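Local coordinates for protein CAIP (Helicobacter cinaedi, PDB 5LBH) that belongs to the Dps-like mini-ferritins, binds iron at its subunit interfaces, and promotes macrophage differentiation into foam cells in atherosclerotic inflammation, at residues Asp14-Tyr19 with Asp50-Val55. Residues are numbered along the deposited sequence; the frame is centred on the assembly and turned at random.
With FE (Fe (III) ion), chain M.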
ATOM      1  N   ASP A  14      26.862 -24.407 -11.381  1.00 33.88           N
ATOM      2  CA  ASP A  14      26.363 -25.114 -10.211  1.00 31.99           C
ATOM      3  C   ASP A  14      25.040 -24.529  -9.731  1.00 34.72           C
ATOM      4  O   ASP A  14      24.205 -25.274  -9.194  1.00 33.35           O
ATOM      5  CB  ASP A  14      27.410 -25.105  -9.098  1.00 34.32           C
ATOM      6  CG  ASP A  14      28.652 -25.927  -9.449  1.00 36.96           C
ATOM      7  OD1 ASP A  14      28.544 -27.089  -9.928  1.00 37.53           O
ATOM      8  OD2 ASP A  14      29.757 -25.391  -9.243  1.00 35.93           O
ATOM      9  N   ALA A  15      24.831 -23.208  -9.896  1.00 31.10           N
ATOM     10  CA  ALA A  15      23.535 -22.622  -9.537  1.00 30.20           C
ATOM     11  C   ALA A  15      22.412 -23.220 -10.376  1.00 32.24           C
ATOM     12  O   ALA A  15      21.335 -23.524  -9.850  1.00 30.95           O
ATOM     13  CB  ALA A  15      23.538 -21.100  -9.680  1.00 25.62           C
ATOM     14  N   SER A  16      22.634 -23.388 -11.684  1.00 31.31           N
ATOM     15  CA  SER A  16      21.547 -23.905 -12.514  1.00 36.78           C
ATOM     16  C   SER A  16      21.225 -25.353 -12.166  1.00 33.73           C
ATOM     17  O   SER A  16      20.060 -25.750 -12.216  1.00 37.56           O
ATOM     18  CB  SER A  16      21.854 -23.757 -14.014  1.00 32.50           C
ATOM     19  OG  SER A  16      22.876 -24.618 -14.465  1.00 44.57           O
ATOM     20  N   VAL A  17      22.230 -26.149 -11.797  1.00 36.02           N
ATOM     21  CA  VAL A  17      21.960 -27.526 -11.386  1.00 33.00           C
ATOM     22  C   VAL A  17      21.276 -27.557 -10.026  1.00 32.34           C
ATOM     23  O   VAL A  17      20.315 -28.299  -9.820  1.00 30.88           O
ATOM     24  CB  VAL A  17      23.261 -28.348 -11.406  1.00 38.78           C
ATOM     25  CG1 VAL A  17      23.047 -29.730 -10.782  1.00 37.38           C
ATOM     26  CG2 VAL A  17      23.772 -28.466 -12.854  1.00 32.73           C
ATOM     27  N   PHE A  18      21.745 -26.737  -9.081  1.00 38.40           N
ATOM     28  CA  PHE A  18      21.123 -26.680  -7.761  1.00 32.20           C
ATOM     29  C   PHE A  18      19.686 -26.188  -7.864  1.00 35.68           C
ATOM     30  O   PHE A  18      18.791 -26.674  -7.151  1.00 31.43           O
ATOM     31  CB  PHE A  18      21.940 -25.763  -6.851  1.00 26.17           C
ATOM     32  CG  PHE A  18      21.556 -25.844  -5.409  1.00 30.16           C
ATOM     33  CD1 PHE A  18      21.045 -24.739  -4.740  1.00 30.83           C
ATOM     34  CD2 PHE A  18      21.713 -27.034  -4.707  1.00 31.16           C
ATOM     35  CE1 PHE A  18      20.690 -24.824  -3.394  1.00 27.31           C
ATOM     36  CE2 PHE A  18      21.357 -27.122  -3.364  1.00 31.38           C
ATOM     37  CZ  PHE A  18      20.846 -26.018  -2.706  1.00 24.39           C
ATOM     38  N   TYR A  19      19.447 -25.235  -8.772  1.00 28.99           N
ATOM     39  CA  TYR A  19      18.103 -24.727  -8.999  1.00 28.26           C
ATOM     40  C   TYR A  19      17.120 -25.862  -9.285  1.00 31.93           C
ATOM     41  O   TYR A  19      16.030 -25.918  -8.700  1.00 34.12           O
ATOM     42  CB  TYR A  19      18.152 -23.721 -10.149  1.00 26.80           C
ATOM     43  CG  TYR A  19      16.832 -23.164 -10.592  1.00 28.30           C
ATOM     44  CD1 TYR A  19      16.252 -23.588 -11.780  1.00 25.19           C
ATOM     45  CD2 TYR A  19      16.181 -22.170  -9.852  1.00 32.57           C
ATOM     46  CE1 TYR A  19      15.066 -23.075 -12.205  1.00 31.59           C
ATOM     47  CE2 TYR A  19      14.970 -21.644 -10.276  1.00 30.26           C
ATOM     48  CZ  TYR A  19      14.419 -22.108 -11.452  1.00 34.16           C
ATOM     49  OH  TYR A  19      13.226 -21.613 -11.907  1.00 31.61           O
ATOM     50  N   ASP A  50      18.397 -16.000  -8.689  1.00 40.80           N
ATOM     51  CA  ASP A  50      18.945 -14.653  -8.702  1.00 35.87           C
ATOM     52  C   ASP A  50      20.457 -14.645  -8.827  1.00 33.33           C
ATOM     53  O   ASP A  50      20.989 -13.890  -9.647  1.00 31.31           O
ATOM     54  CB  ASP A  50      18.540 -13.918  -7.431  1.00 43.35           C
ATOM     55  CG  ASP A  50      17.127 -13.372  -7.498  1.00 47.58           C
ATOM     56  OD1 ASP A  50      16.584 -13.230  -8.621  1.00 53.56           O
ATOM     57  OD2 ASP A  50      16.565 -13.075  -6.421  1.00 45.54           O
ATOM     58  N   VAL A  51      21.158 -15.536  -8.112  1.00 36.55           N
ATOM     59  CA  VAL A  51      22.606 -15.665  -8.319  1.00 38.13           C
ATOM     60  C   VAL A  51      22.904 -16.085  -9.753  1.00 33.41           C
ATOM     61  O   VAL A  51      23.835 -15.572 -10.376  1.00 29.75           O
ATOM     62  CB  VAL A  51      23.262 -16.628  -7.302  1.00 36.48           C
ATOM     63  CG1 VAL A  51      22.832 -16.350  -5.923  1.00 33.33           C
ATOM     64  CG2 VAL A  51      23.066 -18.060  -7.653  1.00 41.03           C
ATOM     65  N   PHE A  52      22.095 -16.989 -10.311  1.00 34.38           N
ATOM     66  CA  PHE A  52      22.310 -17.428 -11.684  1.00 36.64           C
ATOM     67  C   PHE A  52      22.359 -16.233 -12.633  1.00 38.23           C
ATOM     68  O   PHE A  52      23.251 -16.129 -13.483  1.00 38.91           O
ATOM     69  CB  PHE A  52      21.210 -18.408 -12.086  1.00 32.81           C
ATOM     70  CG  PHE A  52      21.313 -18.897 -13.501  1.00 36.52           C
ATOM     71  CD1 PHE A  52      22.301 -19.819 -13.862  1.00 36.02           C
ATOM     72  CD2 PHE A  52      20.406 -18.476 -14.465  1.00 35.68           C
ATOM     73  CE1 PHE A  52      22.389 -20.305 -15.163  1.00 34.20           C
ATOM     74  CE2 PHE A  52      20.488 -18.949 -15.778  1.00 36.18           C
ATOM     75  CZ  PHE A  52      21.481 -19.867 -16.125  1.00 37.19           C
ATOM     76  N   ASP A  53      21.413 -15.310 -12.481  1.00 38.57           N
ATOM     77  CA  ASP A  53      21.348 -14.140 -13.350  1.00 40.67           C
ATOM     78  C   ASP A  53      22.387 -13.080 -12.961  1.00 39.17           C
ATOM     79  O   ASP A  53      23.005 -12.469 -13.842  1.00 32.89           O
ATOM     80  CB  ASP A  53      19.926 -13.574 -13.327  1.00 39.07           C
ATOM     81  CG  ASP A  53      19.703 -12.488 -14.373  1.00 47.56           C
ATOM     82  OD1 ASP A  53      20.164 -12.652 -15.532  1.00 44.67           O
ATOM     83  OD2 ASP A  53      19.030 -11.482 -14.041  1.00 44.47           O
ATOM     84  N   ASP A  54      22.588 -12.842 -11.652  1.00 41.22           N
ATOM     85  CA  ASP A  54      23.576 -11.857 -11.204  1.00 34.92           C
ATOM     86  C   ASP A  54      24.961 -12.223 -11.693  1.00 35.48           C
ATOM     87  O   ASP A  54      25.677 -11.392 -12.265  1.00 40.18           O
ATOM     88  CB  ASP A  54      23.638 -11.788  -9.680  1.00 35.13           C
ATOM     89  CG  ASP A  54      22.377 -11.282  -9.058  1.00 41.45           C
ATOM     90  OD1 ASP A  54      22.170 -11.580  -7.852  1.00 42.26           O
ATOM     91  OD2 ASP A  54      21.616 -10.590  -9.766  1.00 41.50           O
ATOM     92  N   VAL A  55      25.350 -13.475 -11.456  1.00 34.58           N
ATOM     93  CA  VAL A  55      26.694 -13.954 -11.745  1.00 34.13           C
ATOM     94  C   VAL A  55      26.962 -13.966 -13.256  1.00 35.24           C
ATOM     95  O   VAL A  55      28.054 -13.592 -13.709  1.00 33.77           O
ATOM     96  CB  VAL A  55      26.868 -15.325 -11.057  1.00 29.66           C
ATOM     97  CG1 VAL A  55      26.304 -16.470 -11.845  1.00 34.02           C
ATOM     98  CG2 VAL A  55      28.276 -15.545 -10.633  1.00 41.72           C
TER
HETATM   99 FE    FE M 201      18.859  -9.589 -15.574  1.00 69.05          FE
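Ala15 points its methyl at Val51 and Phe52, with CB 3.7 Å from Val51 CG2 and 4.3 Å from Phe52 CB. Ala15 CA and Phe52 CA, 5.8 Å apart, are the nearest CA pair of the two segments. In Val51 the touching branch, CG2, stands between the backbone N and the carbonyl carbon (chi1 -48° places CG1 anti to the latter). Phe52 has CG anti to its own N (chi1 178°), and the ring leaves its helix roughly at right angles to the axis of 14-19 and ends beside Ser16, where Phe52 CE1 comes 3.7 Å from Ser16 CB in an oblique approach. Ser16 meets the ring through carbon; its OG hydrogen-bonds Ala13 O within its own helix. No hydrogen bond joins the segments, and nearly all of the 149 Å² they bury comes from these four buried residues. Asp53, the next residue after Phe52, faces another way: Asp53 OD2 binds the iron(III) ion FE at 2.4 Å, together with Glu57 of the same chain and His26 of a second subunit, the intersubunit site characteristic of Dps proteins. Trp27 of that subunit donates a hydrogen bond to Asp53 OD1, and His23 there stacks edge-to-face with Phe52. The local axes run 9.1 Å apart at 161°, an antiparallel pairing of helices 4-28 and 34-61 in the ferritin-like bundle, with Tyr125 of helix 120-144 against Val51 and helix 89-116 packed on Asp14 and Phe18.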